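Local coordinates for protein SusD homolog (PDB 4F53) that probably binds mucin O-glycans at the cell surface of Bacteroides ovatus, as a SusD-like outer-membrane lipoprotein with a TPR-like helical fold, at residues 75-79 with 460-465. Residues are numbered along the deposited sequence; the frame is centred on the assembly and turned at random.
Sequences YATYN and MAANAS
Y78 and M460, a selenomethionine, form the tight end of this meeting of two irregular loops, an example of how a tyrosine closing a turn can meet a distant loop through ring, edge and hydroxyl. CG of M460 lies obliquely to the ring, 3.6 Å from CZ of Y78, and a water in the ring plane links the Y78 hydroxyl to the backbone N of M460. The carbonyl of A76, inside the type I turn from Y75 to Y78, sits over the ring centre. At the ring edge, OD1 of N463 comes 3.4 Å from CD2 of Y78, the amide turned 67° from the ring. N463 holds CG anti to its own N (chi1 -179°), and its OD1 accepts from the backbone N of S465, closing an Asx turn, and also from OG. Replacing N463 by alanine removes OD1 and is likely to leave the S465 N without its acceptor and CD2 of Y78 without this neighbour. The looser side is partly exposed: CB of A464 rests against the amide of N79, 3.6 Å from its ND2. A single direct hydrogen bond, A464 N to T77 O (2.8 Å), joins the loops. The 75-79 loop, preceding helix 82-106, packs Y75 and A76 on helix 44-58.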
ATOM      1  N   TYR A  75       2.111  -3.376  15.512  1.00 33.52           N
ATOM      2  CA  TYR A  75       3.094  -3.240  14.441  1.00 32.81           C
ATOM      3  C   TYR A  75       3.731  -1.834  14.489  1.00 38.38           C
ATOM      4  O   TYR A  75       4.945  -1.713  14.382  1.00 39.07           O
ATOM      5  CB  TYR A  75       2.461  -3.472  13.056  1.00 31.77           C
ATOM      6  CG  TYR A  75       1.704  -4.772  12.871  1.00 33.17           C
ATOM      7  CD1 TYR A  75       2.382  -5.973  12.663  1.00 35.24           C
ATOM      8  CD2 TYR A  75       0.317  -4.780  12.752  1.00 33.32           C
ATOM      9  CE1 TYR A  75       1.689  -7.165  12.419  1.00 36.49           C
ATOM     10  CE2 TYR A  75      -0.386  -5.958  12.478  1.00 33.08           C
ATOM     11  CZ  TYR A  75       0.303  -7.149  12.315  1.00 39.39           C
ATOM     12  OH  TYR A  75      -0.409  -8.303  12.066  1.00 34.53           O
ATOM     13  N   ALA A  76       2.895  -0.789  14.691  1.00 36.45           N
ATOM     14  CA  ALA A  76       3.282   0.619  14.727  1.00 36.43           C
ATOM     15  C   ALA A  76       4.395   0.897  15.726  1.00 42.43           C
ATOM     16  O   ALA A  76       5.294   1.671  15.411  1.00 41.43           O
ATOM     17  CB  ALA A  76       2.073   1.492  15.045  1.00 36.63           C
ATOM     18  N   THR A  77       4.343   0.273  16.921  1.00 39.83           N
ATOM     19  CA  THR A  77       5.355   0.498  17.959  1.00 39.67           C
ATOM     20  C   THR A  77       6.454  -0.601  17.905  1.00 41.29           C
ATOM     21  O   THR A  77       7.319  -0.643  18.762  1.00 41.58           O
ATOM     22  CB  THR A  77       4.677   0.655  19.342  1.00 43.12           C
ATOM     23  OG1 THR A  77       3.811  -0.458  19.583  1.00 40.95           O
ATOM     24  CG2 THR A  77       3.890   1.945  19.444  1.00 35.90           C
ATOM     25  N   TYR A  78       6.443  -1.435  16.860  1.00 35.91           N
ATOM     26  CA  TYR A  78       7.466  -2.454  16.562  1.00 36.62           C
ATOM     27  C   TYR A  78       7.525  -3.588  17.573  1.00 44.22           C
ATOM     28  O   TYR A  78       8.535  -4.286  17.632  1.00 47.23           O
ATOM     29  CB  TYR A  78       8.874  -1.814  16.391  1.00 35.11           C
ATOM     30  CG  TYR A  78       8.878  -0.583  15.504  1.00 32.91           C
ATOM     31  CD1 TYR A  78       8.360  -0.628  14.211  1.00 33.92           C
ATOM     32  CD2 TYR A  78       9.358   0.639  15.972  1.00 32.54           C
ATOM     33  CE1 TYR A  78       8.342   0.508  13.396  1.00 33.79           C
ATOM     34  CE2 TYR A  78       9.351   1.779  15.161  1.00 31.65           C
ATOM     35  CZ  TYR A  78       8.887   1.697  13.859  1.00 38.21           C
ATOM     36  OH  TYR A  78       8.944   2.801  13.047  1.00 36.16           O
ATOM     37  N   ASN A  79       6.432  -3.834  18.292  1.00 40.37           N
ATOM     38  CA  ASN A  79       6.361  -4.934  19.252  1.00 41.44           C
ATOM     39  C   ASN A  79       5.042  -5.736  19.060  1.00 44.99           C
ATOM     40  O   ASN A  79       4.350  -5.986  20.052  1.00 46.27           O
ATOM     41  CB  ASN A  79       6.503  -4.395  20.715  1.00 40.85           C
ATOM     42  CG  ASN A  79       5.410  -3.438  21.164  1.00 47.28           C
ATOM     43  OD1 ASN A  79       4.692  -2.838  20.361  1.00 40.99           O
ATOM     44  ND2 ASN A  79       5.251  -3.283  22.459  1.00 38.04           N
HETATM   45  N   MSE A 460       7.878   7.133  14.852  1.00 33.29           N
HETATM   46  CA  MSE A 460       6.890   6.618  15.807  1.00 32.87           C
HETATM   47  C   MSE A 460       7.092   7.261  17.167  1.00 39.52           C
HETATM   48  O   MSE A 460       8.230   7.417  17.579  1.00 42.74           O
HETATM   49  CB  MSE A 460       6.968   5.080  15.907  1.00 33.87           C
HETATM   50  CG  MSE A 460       6.659   4.398  14.589  1.00 36.81           C
HETATM   51 SE   MSE A 460       4.914   4.814  13.853  0.75 39.77          SE
HETATM   52  CE  MSE A 460       4.925   3.434  12.411  1.00 33.34           C
ATOM     53  N   ALA A 461       5.995   7.686  17.846  1.00 37.57           N
ATOM     54  CA  ALA A 461       6.061   8.345  19.158  1.00 38.75           C
ATOM     55  C   ALA A 461       6.817   7.479  20.200  1.00 45.04           C
ATOM     56  O   ALA A 461       7.603   7.999  20.989  1.00 45.43           O
ATOM     57  CB  ALA A 461       4.664   8.653  19.659  1.00 38.84           C
ATOM     58  N   ALA A 462       6.585   6.160  20.156  1.00 41.73           N
ATOM     59  CA  ALA A 462       7.202   5.155  21.000  1.00 42.61           C
ATOM     60  C   ALA A 462       7.768   4.024  20.136  1.00 47.08           C
ATOM     61  O   ALA A 462       7.036   3.346  19.419  1.00 45.93           O
ATOM     62  CB  ALA A 462       6.194   4.608  21.996  1.00 43.76           C
ATOM     63  N   ASN A 463       9.079   3.846  20.191  1.00 45.11           N
ATOM     64  CA  ASN A 463       9.767   2.769  19.510  1.00 43.56           C
ATOM     65  C   ASN A 463       9.997   1.670  20.555  1.00 46.76           C
ATOM     66  O   ASN A 463      10.860   1.820  21.410  1.00 47.54           O
ATOM     67  CB  ASN A 463      11.075   3.290  18.884  1.00 40.99           C
ATOM     68  CG  ASN A 463      11.875   2.278  18.118  1.00 48.01           C
ATOM     69  OD1 ASN A 463      11.798   1.070  18.351  1.00 41.44           O
ATOM     70  ND2 ASN A 463      12.728   2.764  17.234  1.00 39.40           N
ATOM     71  N   ALA A 464       9.159   0.615  20.536  1.00 42.57           N
ATOM     72  CA  ALA A 464       9.273  -0.502  21.479  1.00 43.27           C
ATOM     73  C   ALA A 464       9.971  -1.730  20.818  1.00 44.41           C
ATOM     74  O   ALA A 464       9.730  -2.876  21.206  1.00 44.97           O
ATOM     75  CB  ALA A 464       7.897  -0.878  22.022  1.00 44.05           C
ATOM     76  N   SER A 465      10.868  -1.478  19.850  1.00 39.22           N
ATOM     77  CA  SER A 465      11.632  -2.542  19.168  1.00 38.42           C
ATOM     78  C   SER A 465      12.845  -3.013  19.973  1.00 44.13           C
ATOM     79  O   SER A 465      13.463  -4.004  19.575  1.00 43.85           O
ATOM     80  CB  SER A 465      12.126  -2.070  17.813  1.00 38.25           C
ATOM     81  OG  SER A 465      13.094  -1.047  17.967  1.00 39.57           O
TER
HETATM   82  O   HOH W   1       9.918   5.152  13.832  1.00 31.72           O